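Local atomic coordinates of NYN domain-containing protein (Vibrio parahaemolyticus, PDB entry 2QIP), a protein that is of unknown function but contains a NYN domain of the PIN clan and may act as an RNA nuclease. Residues A106-S116 with I128-Y139; D118-Q129 with S146-D154. All coordinates share one frame; numbering follows the deposited sequence.

Interaction 1: A106-S116 with I128-Y139; sequences APDVDRVILVS and IQQRYNKKVTVY. With EDO (1,2-ethanediol), chain C; EDO (1,2-ethanediol), chain D.
Lys134 reaches back over the turn that leads into strand 111-115 and puts its ammonium among backbone carbonyls. NZ lies 2.8 Å from Val109 O and 3.0 Å from Ala106 O, both hydrogen bonds, with a weak third bond to Pro107 O. Bends at chi2 (-50°) and chi4 (71°) curl its methylenes along Val109 O. A 1,2-ethanediol, probably from the crystallisation liquor, also accepts from NZ. Beside the lysine, Pro107 lies over one face of the Tyr132 ring, with CD 4.1 Å from the ring centroid. Ala106 CB makes a second, off-centre CH-pi contact with that ring.

Strands 111-115 and 135-139 run parallel. A ladder of backbone bonds joins them from Lys135 N to Asp110 O up to Tyr139 N to Leu114 O, with a weak last bond from Ser116 N to Tyr139 O. On one face of this pair sit Arg111, Ile113, Val115, Lys135, Thr137 and Tyr139. Tyr139 is buried. Ile113 CG2 reaches Tyr139 CD2 and CE2 obliquely, at 3.7 Å. Tyr139 CB packs on the Val115 methyls, and its ring meets Phe38 edge-to-face. Arg111 bends at chi3 and lays its guanidinium over Lys135, with Lys135 CB 3.5 Å from Arg111 CZ, over the centre of one face. Arg111 NH1 donates to Thr137 OG1 at 2.8 Å in a bent bond, the hydroxyl oxygen lying 26° out of the guanidinium plane, while NE forms a salt bridge with Glu10. On the other face Val112 CG2 touches Ile128 CD1 of the connecting helix.

This is a beta-alpha-beta crossover in the parallel sheet of a PIN-like fold. Backbone bonds set the strand register, while a charged lysine is held by turn carbonyls. That arrangement probably favours the protonated amine and ties the turn to the start of strand 135-139.

Interaction 2: D118-Q129 with S146-D154; sequences DGDFSLLVERIQ and SQTLIDCAD. With EDO (1,2-ethanediol), chain E.
The carboxamide of Gln129 meets the carboxylate of Asp154 with their planes 68° apart. Gln129 NE2 makes two hydrogen bonds, and both acceptors lie near the amide plane. One is Asp154 OD2 at 2.9 Å, met from above the carboxylate plane. The other is Cys152 O at 3.0 Å, near the C-terminal end of helix 147-152. A water lies 2.8 Å from Gln129 OE1 and 3.0 Å from Cys152 O. Asp154 OD2 also accepts from Val136 N. These bonds limit rotation of the amide about its last torsion.

Leu149 is the main apolar side chain between the helices. Its CD1 packs 3.8 Å from Val125 CG2, and the two side chains cross at about a right angle. CD2 turns instead to Asp118 O. Val125 uses its other methyl, CG1, against Cys152 CB at 3.9 Å. Ser122 OG rests against the backbone of Leu149 but donates its proton to Gly119 O, on a lone pair in the carbonyl plane. In the turns before the two helices Gly119 CA comes within 3.3 Å of Ser146 CB. Ser146 N-caps helix 147-152 through weak bonds from Thr148 N and Leu149 N, and its OG also bonds to Gln84 O of the second subunit.

Helices 122-129 and 147-152 run nearly parallel, with axes 9.1 Å apart and crossing at 15°. Val125 and Ile128 face Val136 of strand 135-140, and Leu124 packs on helix 95-105. Arg127 forms salt bridges with Asp101 and Glu104 of the second subunit, so this side of helix 122-132 also takes part in the subunit interface.

The centres of the two interactions are about 10 Å apart. They share Ile128 and Gln129, and both use helix 122-132. Their segments alternate along the chain: 106-116, 118-129, 128-139, then 146-154. Interaction 1 joins two neighbouring strands of the parallel sheet, and interaction 2 joins the two helices that follow them. Asp154 and Val136 connect the two contacts. Ser116 O also packs against Leu149 CD2, and Ser116 OG against Phe121. Strand 111-115, helix 122-132, strand 135-140 and helix 147-152 thus form one continuous part of the NYN domain, leading to strand 155-158 at one edge of the sheet within this chain.

Interaction 1: A106-S116 with I128-Y139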
loop_
_atom_site.group_PDB
_atom_site.type_symbol
_atom_site.label_atom_id
_atom_site.label_comp_id
_atom_site.label_asym_id
_atom_site.label_seq_id
_atom_site.Cartn_x
_atom_site.Cartn_y
_atom_site.Cartn_z
ATOM N N ALA A 106 8.330 10.117 7.100
ATOM C CA ALA A 106 9.733 10.150 6.652
ATOM C C ALA A 106 10.429 11.529 6.769
ATOM O O ALA A 106 11.560 11.608 7.233
ATOM C CB ALA A 106 9.865 9.603 5.234
ATOM N N PRO A 107 9.785 12.620 6.308
ATOM C CA PRO A 107 10.503 13.910 6.424
ATOM C C PRO A 107 10.821 14.342 7.854
ATOM O O PRO A 107 11.706 15.174 8.050
ATOM C CB PRO A 107 9.558 14.919 5.748
ATOM C CG PRO A 107 8.201 14.244 5.712
ATOM C CD PRO A 107 8.496 12.775 5.598
ATOM N N ASP A 108 10.116 13.772 8.829
ATOM C CA ASP A 108 10.255 14.196 10.216
ATOM C C ASP A 108 11.241 13.361 11.017
ATOM O O ASP A 108 11.492 13.663 12.178
ATOM C CB ASP A 108 8.903 14.161 10.929
ATOM C CG ASP A 108 7.910 15.101 10.307
ATOM O OD1 ASP A 108 8.278 16.271 10.105
ATOM O OD2 ASP A 108 6.779 14.666 9.996
ATOM N N VAL A 109 11.800 12.316 10.402
ATOM C CA VAL A 109 12.690 11.402 11.139
ATOM C C VAL A 109 13.972 11.130 10.368
ATOM O O VAL A 109 14.026 11.325 9.140
ATOM C CB VAL A 109 11.996 10.060 11.513
ATOM C CG1 VAL A 109 10.837 10.331 12.455
ATOM C CG2 VAL A 109 11.505 9.304 10.278
ATOM N N ASP A 110 14.999 10.692 11.096
ATOM C CA ASP A 110 16.233 10.255 10.456
ATOM C C ASP A 110 16.155 8.823 9.959
ATOM O O ASP A 110 16.859 8.444 9.036
ATOM C CB ASP A 110 17.412 10.361 11.426
ATOM C CG ASP A 110 17.623 11.780 11.933
ATOM O OD1 ASP A 110 17.733 12.688 11.085
ATOM O OD2 ASP A 110 17.618 12.003 13.161
ATOM N N ARG A 111 15.317 8.022 10.599
ATOM C CA ARG A 111 15.245 6.604 10.285
ATOM C C ARG A 111 13.826 6.115 10.542
ATOM O O ARG A 111 13.206 6.454 11.562
ATOM C CB ARG A 111 16.219 5.828 11.183
ATOM C CG ARG A 111 16.239 4.310 10.914
ATOM C CD ARG A 111 17.168 3.592 11.850
ATOM N NE ARG A 111 18.541 4.013 11.615
ATOM C CZ ARG A 111 19.399 3.440 10.765
ATOM N NH1 ARG A 111 19.062 2.371 10.044
ATOM N NH2 ARG A 111 20.628 3.962 10.628
ATOM N N VAL A 112 13.318 5.352 9.574
ATOM C CA VAL A 112 12.037 4.641 9.713
ATOM C C VAL A 112 12.365 3.195 10.066
ATOM O O VAL A 112 13.188 2.543 9.376
ATOM C CB VAL A 112 11.216 4.708 8.392
ATOM C CG1 VAL A 112 9.940 3.862 8.500
ATOM C CG2 VAL A 112 10.878 6.157 8.042
ATOM N N ILE A 113 11.729 2.695 11.131
ATOM C CA ILE A 113 11.878 1.286 11.506
ATOM C C ILE A 113 10.576 0.565 11.179
ATOM O O ILE A 113 9.531 0.892 11.742
ATOM C CB ILE A 113 12.235 1.140 12.993
ATOM C CG1 ILE A 113 13.543 1.902 13.315
ATOM C CG2 ILE A 113 12.300 -0.339 13.394
ATOM C CD1 ILE A 113 13.942 1.880 14.785
ATOM N N LEU A 114 10.647 -0.362 10.223
ATOM C CA LEU A 114 9.489 -1.116 9.739
ATOM C C LEU A 114 9.599 -2.535 10.255
ATOM O O LEU A 114 10.597 -3.205 10.001
ATOM C CB LEU A 114 9.463 -1.127 8.207
ATOM C CG LEU A 114 8.370 -1.970 7.563
ATOM C CD1 LEU A 114 6.969 -1.463 7.879
ATOM C CD2 LEU A 114 8.625 -1.997 6.058
ATOM N N VAL A 115 8.593 -2.961 11.017
ATOM C CA VAL A 115 8.589 -4.316 11.565
ATOM C C VAL A 115 7.599 -5.130 10.736
ATOM O O VAL A 115 6.392 -5.097 10.970
ATOM C CB VAL A 115 8.233 -4.317 13.075
ATOM C CG1 VAL A 115 8.441 -5.705 13.669
ATOM C CG2 VAL A 115 9.122 -3.334 13.821
ATOM N N SER A 116 8.141 -5.790 9.717
ATOM C CA SER A 116 7.363 -6.611 8.795
ATOM C C SER A 116 8.340 -7.359 7.921
ATOM O O SER A 116 9.408 -6.814 7.585
ATOM C CB SER A 116 6.492 -5.744 7.881
ATOM O OG SER A 116 5.730 -6.563 6.993
ATOM N N ILE A 128 11.242 5.880 0.320
ATOM C CA ILE A 128 11.745 6.686 1.438
ATOM C C ILE A 128 13.202 7.109 1.183
ATOM O O ILE A 128 13.586 8.270 1.397
ATOM C CB ILE A 128 11.663 5.891 2.749
ATOM C CG1 ILE A 128 10.203 5.729 3.172
ATOM C CG2 ILE A 128 12.465 6.598 3.857
ATOM C CD1 ILE A 128 9.989 4.668 4.270
ATOM N N GLN A 129 14.011 6.165 0.710
ATOM C CA GLN A 129 15.415 6.463 0.458
ATOM C C GLN A 129 15.574 7.462 -0.690
ATOM O O GLN A 129 16.388 8.381 -0.594
ATOM C CB GLN A 129 16.190 5.174 0.165
ATOM C CG GLN A 129 16.237 4.239 1.370
ATOM C CD GLN A 129 16.625 2.823 1.021
ATOM O OE1 GLN A 129 16.453 2.383 -0.118
ATOM N NE2 GLN A 129 17.153 2.090 2.013
ATOM N N GLN A 130 14.797 7.296 -1.771
ATOM C CA GLN A 130 14.920 8.186 -2.959
ATOM C C GLN A 130 14.445 9.599 -2.660
ATOM O O GLN A 130 15.129 10.602 -2.941
ATOM C CB GLN A 130 14.112 7.633 -4.121
ATOM C CG GLN A 130 14.648 6.352 -4.717
ATOM C CD GLN A 130 13.681 5.764 -5.733
ATOM O OE1 GLN A 130 12.451 5.928 -5.629
ATOM N NE2 GLN A 130 14.232 5.064 -6.722
ATOM N N ARG A 131 13.239 9.697 -2.107
ATOM C CA ARG A 131 12.626 11.022 -1.964
ATOM C C ARG A 131 13.111 11.772 -0.738
ATOM O O ARG A 131 13.297 13.004 -0.801
ATOM C CB ARG A 131 11.101 10.913 -1.959
ATOM C CG ARG A 131 10.601 10.401 -3.297
ATOM C CD ARG A 131 9.105 10.428 -3.447
ATOM N NE ARG A 131 8.528 11.779 -3.449
ATOM C CZ ARG A 131 8.543 12.631 -4.476
ATOM N NH1 ARG A 131 9.188 12.342 -5.609
ATOM N NH2 ARG A 131 7.962 13.817 -4.342
ATOM N N TYR A 132 13.323 11.051 0.376
ATOM C CA TYR A 132 13.664 11.712 1.643
ATOM C C TYR A 132 15.085 11.429 2.119
ATOM O O TYR A 132 15.537 11.994 3.116
ATOM C CB TYR A 132 12.644 11.344 2.739
ATOM C CG TYR A 132 11.255 11.732 2.322
ATOM C CD1 TYR A 132 10.812 13.049 2.463
ATOM C CD2 TYR A 132 10.416 10.811 1.700
ATOM C CE1 TYR A 132 9.543 13.423 2.018
ATOM C CE2 TYR A 132 9.156 11.176 1.246
ATOM C CZ TYR A 132 8.722 12.471 1.417
ATOM O OH TYR A 132 7.465 12.834 0.973
ATOM N N ASN A 133 15.772 10.530 1.415
ATOM C CA ASN A 133 17.119 10.099 1.789
ATOM C C ASN A 133 17.267 9.818 3.282
ATOM O O ASN A 133 18.281 10.181 3.899
ATOM C CB ASN A 133 18.188 11.079 1.300
ATOM C CG ASN A 133 19.574 10.476 1.318
ATOM O OD1 ASN A 133 19.758 9.246 1.207
ATOM N ND2 ASN A 133 20.575 11.339 1.444
ATOM N N LYS A 134 16.254 9.154 3.853
ATOM C CA LYS A 134 16.338 8.709 5.240
ATOM C C LYS A 134 16.735 7.233 5.288
ATOM O O LYS A 134 16.683 6.538 4.266
ATOM C CB LYS A 134 15.010 8.979 5.975
ATOM C CG LYS A 134 14.522 10.439 5.889
ATOM C CD LYS A 134 15.562 11.495 6.248
ATOM C CE LYS A 134 15.019 12.933 6.095
ATOM N NZ LYS A 134 14.015 13.288 7.137
ATOM N N LYS A 135 17.171 6.791 6.472
ATOM C CA LYS A 135 17.546 5.387 6.661
ATOM C C LYS A 135 16.310 4.566 6.955
ATOM O O LYS A 135 15.328 5.083 7.519
ATOM C CB LYS A 135 18.515 5.238 7.838
ATOM C CG LYS A 135 19.817 6.011 7.679
ATOM C CD LYS A 135 20.748 5.344 6.714
ATOM C CE LYS A 135 22.088 6.094 6.649
ATOM N NZ LYS A 135 22.965 5.458 5.637
ATOM N N VAL A 136 16.365 3.290 6.591
ATOM C CA VAL A 136 15.304 2.356 6.919
ATOM C C VAL A 136 15.909 1.102 7.518
ATOM O O VAL A 136 16.823 0.478 6.916
ATOM C CB VAL A 136 14.442 2.001 5.679
ATOM C CG1 VAL A 136 13.287 1.078 6.079
ATOM C CG2 VAL A 136 13.900 3.300 5.020
ATOM N N THR A 137 15.423 0.750 8.708
ATOM C CA THR A 137 15.723 -0.561 9.307
ATOM C C THR A 137 14.475 -1.426 9.222
ATOM O O THR A 137 13.376 -0.955 9.535
ATOM C CB THR A 137 16.121 -0.427 10.790
ATOM O OG1 THR A 137 17.310 0.366 10.896
ATOM C CG2 THR A 137 16.325 -1.801 11.468
ATOM N N VAL A 138 14.652 -2.684 8.815
ATOM C CA VAL A 138 13.585 -3.678 8.811
ATOM C C VAL A 138 13.863 -4.698 9.888
ATOM O O VAL A 138 14.995 -5.177 9.984
ATOM C CB VAL A 138 13.467 -4.367 7.429
ATOM C CG1 VAL A 138 12.544 -5.597 7.485
ATOM C CG2 VAL A 138 12.963 -3.365 6.380
ATOM N N TYR A 139 12.841 -4.999 10.697
ATOM C CA TYR A 139 12.871 -6.155 11.598
ATOM C C TYR A 139 11.929 -7.184 10.996
ATOM O O TYR A 139 10.772 -6.851 10.697
ATOM C CB TYR A 139 12.343 -5.794 12.993
ATOM C CG TYR A 139 13.297 -5.041 13.880
ATOM C CD1 TYR A 139 13.781 -5.621 15.065
ATOM C CD2 TYR A 139 13.689 -3.729 13.578
ATOM C CE1 TYR A 139 14.633 -4.932 15.915
ATOM C CE2 TYR A 139 14.548 -3.040 14.414
ATOM C CZ TYR A 139 15.034 -3.648 15.579
ATOM O OH TYR A 139 15.893 -2.956 16.405
HETATM C C1 EDO C . 14.924 14.582 10.569
HETATM O O1 EDO C . 15.664 13.942 9.527
HETATM C C2 EDO C . 15.466 15.996 10.756
HETATM O O2 EDO C . 14.515 16.686 11.563
HETATM C C1 EDO D . 9.322 9.407 -6.659
HETATM O O1 EDO D . 8.617 8.755 -7.717
HETATM C C2 EDO D . 10.789 9.628 -6.974
HETATM O O2 EDO D . 11.562 8.701 -6.204
#

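Interaction 2: D118-Q129 with S146-D154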
loop_
_atom_site.group_PDB
_atom_site.type_symbol
_atom_site.label_atom_id
_atom_site.label_comp_id
_atom_site.label_asym_id
_atom_site.label_seq_id
_atom_site.Cartn_x
_atom_site.Cartn_y
_atom_site.Cartn_z
ATOM N N ASP A 118 7.096 -8.536 4.933
ATOM C CA ASP A 118 6.377 -8.510 3.654
ATOM C C ASP A 118 7.179 -7.780 2.567
ATOM O O ASP A 118 7.407 -6.562 2.644
ATOM C CB ASP A 118 5.016 -7.840 3.903
ATOM C CG ASP A 118 4.102 -7.797 2.677
ATOM O OD1 ASP A 118 4.557 -8.010 1.533
ATOM O OD2 ASP A 118 2.884 -7.503 2.892
ATOM N N GLY A 119 7.622 -8.530 1.563
ATOM C CA GLY A 119 8.450 -7.973 0.519
ATOM C C GLY A 119 7.800 -6.862 -0.290
ATOM O O GLY A 119 8.508 -6.098 -0.947
ATOM N N ASP A 120 6.472 -6.761 -0.279
ATOM C CA ASP A 120 5.858 -5.650 -1.009
ATOM C C ASP A 120 6.300 -4.297 -0.453
ATOM O O ASP A 120 6.246 -3.283 -1.147
ATOM C CB ASP A 120 4.341 -5.754 -1.053
ATOM C CG ASP A 120 3.862 -6.686 -2.148
ATOM O OD1 ASP A 120 4.595 -6.821 -3.149
ATOM O OD2 ASP A 120 2.770 -7.284 -2.000
ATOM N N PHE A 121 6.742 -4.287 0.798
ATOM C CA PHE A 121 7.232 -3.025 1.372
ATOM C C PHE A 121 8.588 -2.588 0.787
ATOM O O PHE A 121 9.050 -1.462 1.054
ATOM C CB PHE A 121 7.282 -3.079 2.892
ATOM C CG PHE A 121 5.932 -3.054 3.553
ATOM C CD1 PHE A 121 5.026 -2.036 3.283
ATOM C CD2 PHE A 121 5.571 -4.040 4.465
ATOM C CE1 PHE A 121 3.754 -2.019 3.916
ATOM C CE2 PHE A 121 4.335 -4.012 5.090
ATOM C CZ PHE A 121 3.413 -3.013 4.826
ATOM N N SER A 122 9.212 -3.440 -0.038
ATOM C CA SER A 122 10.458 -3.032 -0.696
ATOM C C SER A 122 10.269 -1.726 -1.459
ATOM O O SER A 122 11.174 -0.877 -1.464
ATOM C CB SER A 122 10.947 -4.109 -1.670
ATOM O OG SER A 122 11.172 -5.297 -0.947
ATOM N N LEU A 123 9.114 -1.569 -2.117
ATOM C CA LEU A 123 8.894 -0.344 -2.878
ATOM C C LEU A 123 8.814 0.874 -1.968
ATOM O O LEU A 123 9.228 1.989 -2.347
ATOM C CB LEU A 123 7.643 -0.421 -3.745
ATOM C CG LEU A 123 7.796 -1.153 -5.091
ATOM C CD1 LEU A 123 8.052 -2.643 -4.906
ATOM C CD2 LEU A 123 6.565 -0.933 -5.952
ATOM N N LEU A 124 8.286 0.660 -0.769
ATOM C CA LEU A 124 8.176 1.740 0.215
ATOM C C LEU A 124 9.550 2.127 0.752
ATOM O O LEU A 124 9.873 3.323 0.861
ATOM C CB LEU A 124 7.244 1.315 1.355
ATOM C CG LEU A 124 7.269 2.184 2.618
ATOM C CD1 LEU A 124 6.823 3.628 2.336
ATOM C CD2 LEU A 124 6.416 1.509 3.702
ATOM N N VAL A 125 10.375 1.120 1.065
ATOM C CA VAL A 125 11.731 1.392 1.532
ATOM C C VAL A 125 12.482 2.212 0.472
ATOM O O VAL A 125 13.096 3.250 0.783
ATOM C CB VAL A 125 12.457 0.067 1.844
ATOM C CG1 VAL A 125 13.950 0.293 2.061
ATOM C CG2 VAL A 125 11.775 -0.634 3.047
ATOM N N GLU A 126 12.427 1.753 -0.775
ATOM C CA GLU A 126 13.097 2.449 -1.877
ATOM C C GLU A 126 12.607 3.896 -1.974
ATOM O O GLU A 126 13.403 4.805 -2.169
ATOM C CB GLU A 126 12.857 1.710 -3.195
ATOM C CG GLU A 126 13.362 2.414 -4.443
ATOM C CD GLU A 126 12.978 1.658 -5.702
ATOM O OE1 GLU A 126 11.768 1.591 -6.027
ATOM O OE2 GLU A 126 13.892 1.110 -6.339
ATOM N N ARG A 127 11.301 4.118 -1.857
ATOM C CA ARG A 127 10.758 5.471 -2.046
ATOM C C ARG A 127 11.189 6.398 -0.907
ATOM O O ARG A 127 11.454 7.582 -1.131
ATOM C CB ARG A 127 9.237 5.434 -2.156
ATOM C CG ARG A 127 8.652 6.664 -2.846
ATOM C CD ARG A 127 9.011 6.759 -4.332
ATOM N NE ARG A 127 8.618 5.569 -5.091
ATOM C CZ ARG A 127 7.493 5.457 -5.808
ATOM N NH1 ARG A 127 6.628 6.449 -5.868
ATOM N NH2 ARG A 127 7.203 4.313 -6.426
ATOM N N ILE A 128 11.242 5.880 0.320
ATOM C CA ILE A 128 11.745 6.686 1.438
ATOM C C ILE A 128 13.202 7.109 1.183
ATOM O O ILE A 128 13.586 8.270 1.397
ATOM C CB ILE A 128 11.663 5.891 2.749
ATOM C CG1 ILE A 128 10.203 5.729 3.172
ATOM C CG2 ILE A 128 12.465 6.598 3.857
ATOM C CD1 ILE A 128 9.989 4.668 4.270
ATOM N N GLN A 129 14.011 6.165 0.710
ATOM C CA GLN A 129 15.415 6.463 0.458
ATOM C C GLN A 129 15.574 7.462 -0.690
ATOM O O GLN A 129 16.388 8.381 -0.594
ATOM C CB GLN A 129 16.190 5.174 0.165
ATOM C CG GLN A 129 16.237 4.239 1.370
ATOM C CD GLN A 129 16.625 2.823 1.021
ATOM O OE1 GLN A 129 16.453 2.383 -0.118
ATOM N NE2 GLN A 129 17.153 2.090 2.013
ATOM N N SER A 146 11.160 -11.417 2.950
ATOM C CA SER A 146 11.637 -11.299 1.581
ATOM C C SER A 146 13.082 -10.869 1.511
ATOM O O SER A 146 13.436 -9.860 2.126
ATOM C CB SER A 146 10.803 -10.236 0.894
ATOM O OG SER A 146 11.326 -9.929 -0.375
ATOM N N GLN A 147 13.903 -11.557 0.711
ATOM C CA GLN A 147 15.303 -11.155 0.550
ATOM C C GLN A 147 15.415 -9.771 -0.103
ATOM O O GLN A 147 16.361 -9.011 0.167
ATOM C CB GLN A 147 16.132 -12.196 -0.243
ATOM C CG GLN A 147 17.624 -11.930 -0.178
ATOM C CD GLN A 147 18.177 -12.020 1.244
ATOM O OE1 GLN A 147 17.830 -12.932 2.000
ATOM N NE2 GLN A 147 19.034 -11.072 1.610
ATOM N N THR A 148 14.441 -9.439 -0.951
ATOM C CA THR A 148 14.453 -8.139 -1.623
ATOM C C THR A 148 14.291 -7.027 -0.597
ATOM O O THR A 148 14.965 -6.008 -0.681
ATOM C CB THR A 148 13.322 -8.090 -2.662
ATOM O OG1 THR A 148 13.474 -9.208 -3.563
ATOM C CG2 THR A 148 13.312 -6.794 -3.437
ATOM N N LEU A 149 13.404 -7.241 0.376
ATOM C CA LEU A 149 13.213 -6.268 1.448
ATOM C C LEU A 149 14.466 -6.131 2.314
ATOM O O LEU A 149 14.883 -5.009 2.632
ATOM C CB LEU A 149 12.012 -6.678 2.313
ATOM C CG LEU A 149 11.650 -5.761 3.493
ATOM C CD1 LEU A 149 11.281 -4.392 2.992
ATOM C CD2 LEU A 149 10.492 -6.333 4.294
ATOM N N ILE A 150 15.087 -7.262 2.660
ATOM C CA ILE A 150 16.329 -7.249 3.449
ATOM C C ILE A 150 17.410 -6.457 2.717
ATOM O O ILE A 150 18.081 -5.613 3.313
ATOM C CB ILE A 150 16.813 -8.701 3.737
ATOM C CG1 ILE A 150 15.840 -9.395 4.699
ATOM C CG2 ILE A 150 18.229 -8.704 4.333
ATOM C CD1 ILE A 150 16.098 -10.882 4.872
ATOM N N ASP A 151 17.534 -6.680 1.411
ATOM C CA ASP A 151 18.594 -6.035 0.630
ATOM C C ASP A 151 18.320 -4.546 0.407
ATOM O O ASP A 151 19.254 -3.758 0.292
ATOM C CB ASP A 151 18.738 -6.747 -0.714
ATOM C CG ASP A 151 19.354 -8.149 -0.571
ATOM O OD1 ASP A 151 19.875 -8.481 0.517
ATOM O OD2 ASP A 151 19.307 -8.914 -1.547
ATOM N N CYS A 152 17.037 -4.165 0.331
ATOM C CA CYS A 152 16.667 -2.752 0.145
ATOM C C CYS A 152 16.963 -1.941 1.416
ATOM O O CYS A 152 17.364 -0.783 1.329
ATOM C CB CYS A 152 15.167 -2.614 -0.195
ATOM S SG CYS A 152 14.759 -3.055 -1.871
ATOM N N ALA A 153 16.679 -2.524 2.584
ATOM C CA ALA A 153 16.835 -1.827 3.854
ATOM C C ALA A 153 18.280 -1.410 4.076
ATOM O O ALA A 153 19.208 -2.101 3.632
ATOM C CB ALA A 153 16.395 -2.750 4.993
ATOM N N ASP A 154 18.479 -0.289 4.759
ATOM C CA ASP A 154 19.812 0.068 5.207
ATOM C C ASP A 154 20.372 -0.912 6.233
ATOM O O ASP A 154 21.565 -1.206 6.221
ATOM C CB ASP A 154 19.833 1.505 5.714
ATOM C CG ASP A 154 19.470 2.471 4.620
ATOM O OD1 ASP A 154 20.334 2.733 3.753
ATOM O OD2 ASP A 154 18.312 2.912 4.583
HETATM C C1 EDO E . 12.067 -2.032 -4.944
HETATM O O1 EDO E . 11.635 -1.410 -6.163
HETATM C C2 EDO E . 12.319 -3.498 -5.257
HETATM O O2 EDO E . 13.406 -3.569 -6.189
HETATM O O HOH W 1 18.287 0.505 -1.209
#